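Side-chain contacts in DNA topoisomerase 2-associated protein PAT1 (Saccharomyces cerevisiae, PDB 5LMG), which activates mRNA decapping and represses translation, its C-terminal domain directly binding the decapping enzyme Dcp2 and the 5'-3' exonuclease Xrn1: residues K166-V169 with S170-N174; D158-M162 with I163-I167. The protein carries 2 engineered substitutions. All coordinates share one frame; numbering follows the deposited sequence.

Contact 1: residues K166-V169 with S170-N174; sequences KIIV and SFLSN
The carbonyl oxygen of I167 is gripped by two donors of the following turn. The backbone N of F171 meets I167 O at 3.0 Å as the ordinary i-to-i+4 helix bond, and the hydroxyl of S170 adds a second bond, OG to I167 O 3.1 Å. Both arrive from the same face of the carbonyl plane, but the hydroxyl comes in more bent, with a C=O...OG angle of 118°. Its position follows from the first torsion of S170: at 84°, OG sits between the backbone N and the carbonyl carbon, turned back toward the preceding turn. Three further backbone bonds, from S170 to K166, L172 to I168 and S173 to V169, carry the helix through this region. On the buried side I168 and L172 run side by side and point the same way, with I168 CG2 against L172 CD1 at 3.9 Å; helix 201-216 adds L206 and L210 to this apolar strip, while F171 turns to L122 and L125 of helix 118-130. At the end of helix 151-174 the side chain of N174 folds back one turn, its ND2 donating to S170 O at 2.8 Å, tilted from both the carbonyl and the amide plane. The backbone N of N174 reaches S170 O only weakly, at 3.3 Å. Thus S170 serves both ways: its hydroxyl adds a second donor to a carbonyl already bonded within the helix, and its own carbonyl takes its shorter bond from the N174 amide at the last turn, where the backbone bond is weak.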
ATOM      1  N   LYS A 166      -3.191  -0.820   9.257  1.00 45.62           N
ATOM      2  CA  LYS A 166      -2.620  -0.730  10.608  1.00 45.77           C
ATOM      3  C   LYS A 166      -2.823  -2.069  11.366  1.00 47.82           C
ATOM      4  O   LYS A 166      -1.922  -2.514  12.071  1.00 47.47           O
ATOM      5  CB  LYS A 166      -3.289   0.429  11.379  1.00 49.60           C
ATOM      6  CG  LYS A 166      -2.538   0.920  12.618  1.00 65.02           C
ATOM      7  CD  LYS A 166      -3.446   1.753  13.534  1.00 74.19           C
ATOM      8  CE  LYS A 166      -3.758   3.140  13.014  1.00 83.30           C
ATOM      9  NZ  LYS A 166      -5.020   3.669  13.593  1.00 93.85           N
ATOM     10  N   ILE A 167      -3.999  -2.706  11.194  1.00 44.15           N
ATOM     11  CA  ILE A 167      -4.352  -4.004  11.784  1.00 43.93           C
ATOM     12  C   ILE A 167      -3.460  -5.124  11.191  1.00 46.46           C
ATOM     13  O   ILE A 167      -2.933  -5.939  11.938  1.00 44.21           O
ATOM     14  CB  ILE A 167      -5.871  -4.301  11.582  1.00 47.39           C
ATOM     15  CG1 ILE A 167      -6.754  -3.399  12.465  1.00 47.52           C
ATOM     16  CG2 ILE A 167      -6.206  -5.784  11.801  1.00 48.93           C
ATOM     17  CD1 ILE A 167      -8.228  -3.349  12.019  1.00 53.89           C
ATOM     18  N   ILE A 168      -3.312  -5.155   9.851  1.00 42.85           N
ATOM     19  CA  ILE A 168      -2.510  -6.155   9.150  1.00 42.39           C
ATOM     20  C   ILE A 168      -1.048  -6.077   9.615  1.00 45.68           C
ATOM     21  O   ILE A 168      -0.510  -7.098  10.045  1.00 43.74           O
ATOM     22  CB  ILE A 168      -2.714  -6.073   7.613  1.00 45.08           C
ATOM     23  CG1 ILE A 168      -4.146  -6.558   7.256  1.00 46.21           C
ATOM     24  CG2 ILE A 168      -1.637  -6.858   6.845  1.00 44.67           C
ATOM     25  CD1 ILE A 168      -4.669  -6.192   5.885  1.00 47.99           C
ATOM     26  N   VAL A 169      -0.465  -4.852   9.605  1.00 44.50           N
ATOM     27  CA  VAL A 169       0.897  -4.519  10.046  1.00 45.66           C
ATOM     28  C   VAL A 169       1.150  -5.023  11.472  1.00 51.72           C
ATOM     29  O   VAL A 169       2.080  -5.798  11.663  1.00 51.21           O
ATOM     30  CB  VAL A 169       1.218  -2.999   9.888  1.00 50.12           C
ATOM     31  CG1 VAL A 169       2.554  -2.626  10.532  1.00 50.49           C
ATOM     32  CG2 VAL A 169       1.218  -2.587   8.426  1.00 49.67           C
ATOM     33  N   SER A 170       0.304  -4.616  12.451  1.00 50.14           N
ATOM     34  CA  SER A 170       0.412  -5.009  13.863  1.00 50.90           C
ATOM     35  C   SER A 170       0.354  -6.530  14.068  1.00 53.88           C
ATOM     36  O   SER A 170       1.207  -7.075  14.770  1.00 53.50           O
ATOM     37  CB  SER A 170      -0.635  -4.292  14.714  1.00 55.96           C
ATOM     38  OG  SER A 170      -1.890  -4.959  14.694  1.00 71.01           O
ATOM     39  N   PHE A 171      -0.620  -7.208  13.428  1.00 49.99           N
ATOM     40  CA  PHE A 171      -0.766  -8.656  13.502  1.00 50.44           C
ATOM     41  C   PHE A 171       0.449  -9.423  12.928  1.00 53.26           C
ATOM     42  O   PHE A 171       0.891 -10.384  13.552  1.00 52.99           O
ATOM     43  CB  PHE A 171      -2.084  -9.127  12.848  1.00 52.68           C
ATOM     44  CG  PHE A 171      -2.203 -10.631  12.705  1.00 55.00           C
ATOM     45  CD1 PHE A 171      -2.492 -11.430  13.804  1.00 58.62           C
ATOM     46  CD2 PHE A 171      -2.013 -11.244  11.474  1.00 57.97           C
ATOM     47  CE1 PHE A 171      -2.584 -12.823  13.672  1.00 60.49           C
ATOM     48  CE2 PHE A 171      -2.102 -12.637  11.343  1.00 61.62           C
ATOM     49  CZ  PHE A 171      -2.389 -13.416  12.444  1.00 59.83           C
ATOM     50  N   LEU A 172       0.964  -9.022  11.746  1.00 49.12           N
ATOM     51  CA  LEU A 172       2.104  -9.694  11.112  1.00 49.66           C
ATOM     52  C   LEU A 172       3.428  -9.457  11.852  1.00 55.35           C
ATOM     53  O   LEU A 172       4.300 -10.328  11.862  1.00 54.06           O
ATOM     54  CB  LEU A 172       2.234  -9.317   9.620  1.00 49.31           C
ATOM     55  CG  LEU A 172       1.115  -9.805   8.682  1.00 53.60           C
ATOM     56  CD1 LEU A 172       1.325  -9.295   7.288  1.00 53.08           C
ATOM     57  CD2 LEU A 172       1.022 -11.326   8.655  1.00 57.81           C
ATOM     58  N   SER A 173       3.561  -8.277  12.479  1.00 54.10           N
ATOM     59  CA  SER A 173       4.730  -7.857  13.242  1.00 55.09           C
ATOM     60  C   SER A 173       4.867  -8.658  14.535  1.00 60.31           C
ATOM     61  O   SER A 173       5.983  -8.818  15.020  1.00 59.50           O
ATOM     62  CB  SER A 173       4.621  -6.372  13.576  1.00 60.08           C
ATOM     63  OG  SER A 173       5.658  -5.930  14.438  1.00 72.95           O
ATOM     64  N   ASN A 174       3.732  -9.144  15.085  1.00 58.55           N
ATOM     65  CA  ASN A 174       3.639  -9.854  16.356  1.00 59.94           C
ATOM     66  C   ASN A 174       3.303 -11.354  16.289  1.00 68.02           C
ATOM     67  O   ASN A 174       3.990 -12.143  16.931  1.00 67.96           O
ATOM     68  CB  ASN A 174       2.608  -9.153  17.258  1.00 60.10           C
ATOM     69  CG  ASN A 174       3.038  -7.798  17.759  1.00 75.50           C
ATOM     70  OD1 ASN A 174       3.990  -7.669  18.536  1.00 70.50           O
ATOM     71  ND2 ASN A 174       2.312  -6.760  17.361  1.00 61.35           N
TER

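Contact 2: residues D158-M162 with I163-I167; sequences DLFQM and IILKI
I164 lies over one face of the F160 ring, one helical turn further along. Its CG1 stands 3.5 Å from the ring centroid and only 5° off the normal, a CH-pi contact, while CG2 leans toward the rim and meets F160 CE1 at 3.6 Å. The ring reaches this place because CG of F160 is anti to the backbone N (chi1 -166°), which swings the aromatic group forward along the helix to a place facing I164. Replacing F160 with an alanine would probably strip I164 of the flat surface it rests on and open a gap beside I106 and I202. Round the helix, L159 and I163 lie side by side with their ends pointing the same way, L159 CD1 to I163 CD1 3.6 Å. M162 bends at its last torsion and lays CE against I163 CG1 at 3.7 Å. The amide of Q161 slants across L165, NE2 lying 3.5 Å from L165 CD2, and its OE1 is hydrogen-bonded to N205. In the backbone, the bond from I163 N to L159 O, 3.0 Å, is sound, whereas that from I164 N to F160 O is weak. Helix 151-174 packs against two others here, and F160 reaches both: L159, F160 and I163 meet D103, I106 and P110 of helix 103-114, and F160, Q161 and L165 meet I202, N205 and I209 of helix 201-216.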
ATOM      1  N   ASP A 158      -8.879   6.333   2.024  1.00 42.81           N
ATOM      2  CA  ASP A 158      -8.092   6.819   3.167  1.00 42.60           C
ATOM      3  C   ASP A 158      -8.506   6.107   4.482  1.00 44.55           C
ATOM      4  O   ASP A 158      -7.633   5.779   5.293  1.00 41.66           O
ATOM      5  CB  ASP A 158      -8.213   8.350   3.318  1.00 45.35           C
ATOM      6  CG  ASP A 158      -7.791   9.184   2.111  1.00 65.54           C
ATOM      7  OD1 ASP A 158      -7.052   8.655   1.242  1.00 67.14           O
ATOM      8  OD2 ASP A 158      -8.176  10.370   2.047  1.00 75.95           O
ATOM      9  N   LEU A 159      -9.828   5.849   4.664  1.00 41.74           N
ATOM     10  CA  LEU A 159     -10.359   5.130   5.832  1.00 42.64           C
ATOM     11  C   LEU A 159      -9.833   3.688   5.874  1.00 44.59           C
ATOM     12  O   LEU A 159      -9.312   3.269   6.905  1.00 43.39           O
ATOM     13  CB  LEU A 159     -11.905   5.144   5.889  1.00 42.84           C
ATOM     14  CG  LEU A 159     -12.528   4.452   7.124  1.00 46.90           C
ATOM     15  CD1 LEU A 159     -12.375   5.303   8.382  1.00 46.68           C
ATOM     16  CD2 LEU A 159     -13.991   4.097   6.883  1.00 49.05           C
ATOM     17  N   PHE A 160      -9.994   2.934   4.761  1.00 41.08           N
ATOM     18  CA  PHE A 160      -9.523   1.559   4.626  1.00 40.45           C
ATOM     19  C   PHE A 160      -8.021   1.493   4.900  1.00 43.94           C
ATOM     20  O   PHE A 160      -7.584   0.629   5.656  1.00 42.47           O
ATOM     21  CB  PHE A 160      -9.835   1.013   3.226  1.00 41.76           C
ATOM     22  CG  PHE A 160      -9.693  -0.485   3.114  1.00 42.79           C
ATOM     23  CD1 PHE A 160      -8.441  -1.073   2.957  1.00 45.22           C
ATOM     24  CD2 PHE A 160     -10.808  -1.311   3.158  1.00 45.29           C
ATOM     25  CE1 PHE A 160      -8.310  -2.462   2.842  1.00 46.47           C
ATOM     26  CE2 PHE A 160     -10.677  -2.700   3.049  1.00 48.50           C
ATOM     27  CZ  PHE A 160      -9.427  -3.262   2.892  1.00 46.52           C
ATOM     28  N   GLN A 161      -7.253   2.449   4.347  1.00 41.73           N
ATOM     29  CA  GLN A 161      -5.808   2.573   4.529  1.00 42.51           C
ATOM     30  C   GLN A 161      -5.425   2.724   6.011  1.00 49.68           C
ATOM     31  O   GLN A 161      -4.584   1.970   6.502  1.00 49.83           O
ATOM     32  CB  GLN A 161      -5.270   3.746   3.680  1.00 43.74           C
ATOM     33  CG  GLN A 161      -3.793   4.135   3.908  1.00 59.97           C
ATOM     34  CD  GLN A 161      -2.792   3.196   3.262  1.00 74.94           C
ATOM     35  OE1 GLN A 161      -2.991   2.688   2.151  1.00 65.74           O
ATOM     36  NE2 GLN A 161      -1.667   2.977   3.939  1.00 67.72           N
ATOM     37  N   MET A 162      -6.062   3.677   6.713  1.00 49.04           N
ATOM     38  CA  MET A 162      -5.817   4.011   8.113  1.00 50.09           C
ATOM     39  C   MET A 162      -6.162   2.864   9.088  1.00 53.98           C
ATOM     40  O   MET A 162      -5.374   2.576   9.989  1.00 53.29           O
ATOM     41  CB  MET A 162      -6.581   5.300   8.474  1.00 53.16           C
ATOM     42  CG  MET A 162      -6.313   5.809   9.865  1.00 58.47           C
ATOM     43  SD  MET A 162      -7.499   7.070  10.382  1.00 64.69           S
ATOM     44  CE  MET A 162      -8.904   6.066  10.796  1.00 61.48           C
ATOM     45  N   ILE A 163      -7.331   2.230   8.915  1.00 49.51           N
ATOM     46  CA  ILE A 163      -7.807   1.185   9.820  1.00 48.58           C
ATOM     47  C   ILE A 163      -7.271  -0.209   9.468  1.00 50.12           C
ATOM     48  O   ILE A 163      -6.580  -0.802  10.297  1.00 49.18           O
ATOM     49  CB  ILE A 163      -9.358   1.225   9.937  1.00 51.41           C
ATOM     50  CG1 ILE A 163      -9.802   2.497  10.702  1.00 51.63           C
ATOM     51  CG2 ILE A 163      -9.916  -0.066  10.583  1.00 52.01           C
ATOM     52  CD1 ILE A 163     -11.325   2.776  10.773  1.00 59.64           C
ATOM     53  N   ILE A 164      -7.614  -0.735   8.269  1.00 45.20           N
ATOM     54  CA  ILE A 164      -7.273  -2.088   7.834  1.00 44.99           C
ATOM     55  C   ILE A 164      -5.756  -2.361   7.765  1.00 48.95           C
ATOM     56  O   ILE A 164      -5.302  -3.375   8.317  1.00 47.71           O
ATOM     57  CB  ILE A 164      -7.990  -2.467   6.504  1.00 48.25           C
ATOM     58  CG1 ILE A 164      -9.525  -2.148   6.545  1.00 48.76           C
ATOM     59  CG2 ILE A 164      -7.711  -3.913   6.079  1.00 49.47           C
ATOM     60  CD1 ILE A 164     -10.418  -2.817   7.678  1.00 49.67           C
ATOM     61  N   LEU A 165      -4.980  -1.477   7.116  1.00 44.50           N
ATOM     62  CA  LEU A 165      -3.546  -1.720   6.975  1.00 43.63           C
ATOM     63  C   LEU A 165      -2.786  -1.687   8.303  1.00 47.54           C
ATOM     64  O   LEU A 165      -1.899  -2.511   8.481  1.00 46.63           O
ATOM     65  CB  LEU A 165      -2.918  -0.809   5.925  1.00 43.23           C
ATOM     66  CG  LEU A 165      -2.775  -1.441   4.521  1.00 47.21           C
ATOM     67  CD1 LEU A 165      -4.120  -1.898   3.930  1.00 46.97           C
ATOM     68  CD2 LEU A 165      -2.097  -0.507   3.598  1.00 50.14           C
ATOM     69  N   LYS A 166      -3.191  -0.820   9.257  1.00 45.62           N
ATOM     70  CA  LYS A 166      -2.620  -0.730  10.608  1.00 45.77           C
ATOM     71  C   LYS A 166      -2.823  -2.069  11.366  1.00 47.82           C
ATOM     72  O   LYS A 166      -1.922  -2.514  12.071  1.00 47.47           O
ATOM     73  CB  LYS A 166      -3.289   0.429  11.379  1.00 49.60           C
ATOM     74  CG  LYS A 166      -2.538   0.920  12.618  1.00 65.02           C
ATOM     75  CD  LYS A 166      -3.446   1.753  13.534  1.00 74.19           C
ATOM     76  CE  LYS A 166      -3.758   3.140  13.014  1.00 83.30           C
ATOM     77  NZ  LYS A 166      -5.020   3.669  13.593  1.00 93.85           N
ATOM     78  N   ILE A 167      -3.999  -2.706  11.194  1.00 44.15           N
ATOM     79  CA  ILE A 167      -4.352  -4.004  11.784  1.00 43.93           C
ATOM     80  C   ILE A 167      -3.460  -5.124  11.191  1.00 46.46           C
ATOM     81  O   ILE A 167      -2.933  -5.939  11.938  1.00 44.21           O
ATOM     82  CB  ILE A 167      -5.871  -4.301  11.582  1.00 47.39           C
ATOM     83  CG1 ILE A 167      -6.754  -3.399  12.465  1.00 47.52           C
ATOM     84  CG2 ILE A 167      -6.206  -5.784  11.801  1.00 48.93           C
ATOM     85  CD1 ILE A 167      -8.228  -3.349  12.019  1.00 53.89           C
TER

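Both contacts lie on one helix, 151-174, and follow each other along it: contact 2 comes first, contact 1 runs on to the helix end, and K166 and I167 belong to both. Their centres are 11 Å apart. Helix 201-216 accompanies the two, with I209 touching both L165 and V169, and helix 103-114 receives I163 through P110 and I167 through P110 and F113. Helix 118-130 joins at contact 1. Through the two contacts together, the helix thus packs against three others, 103-114, 118-130 and 201-216, of the largely helical C-terminal domain, within the PAT1 family region.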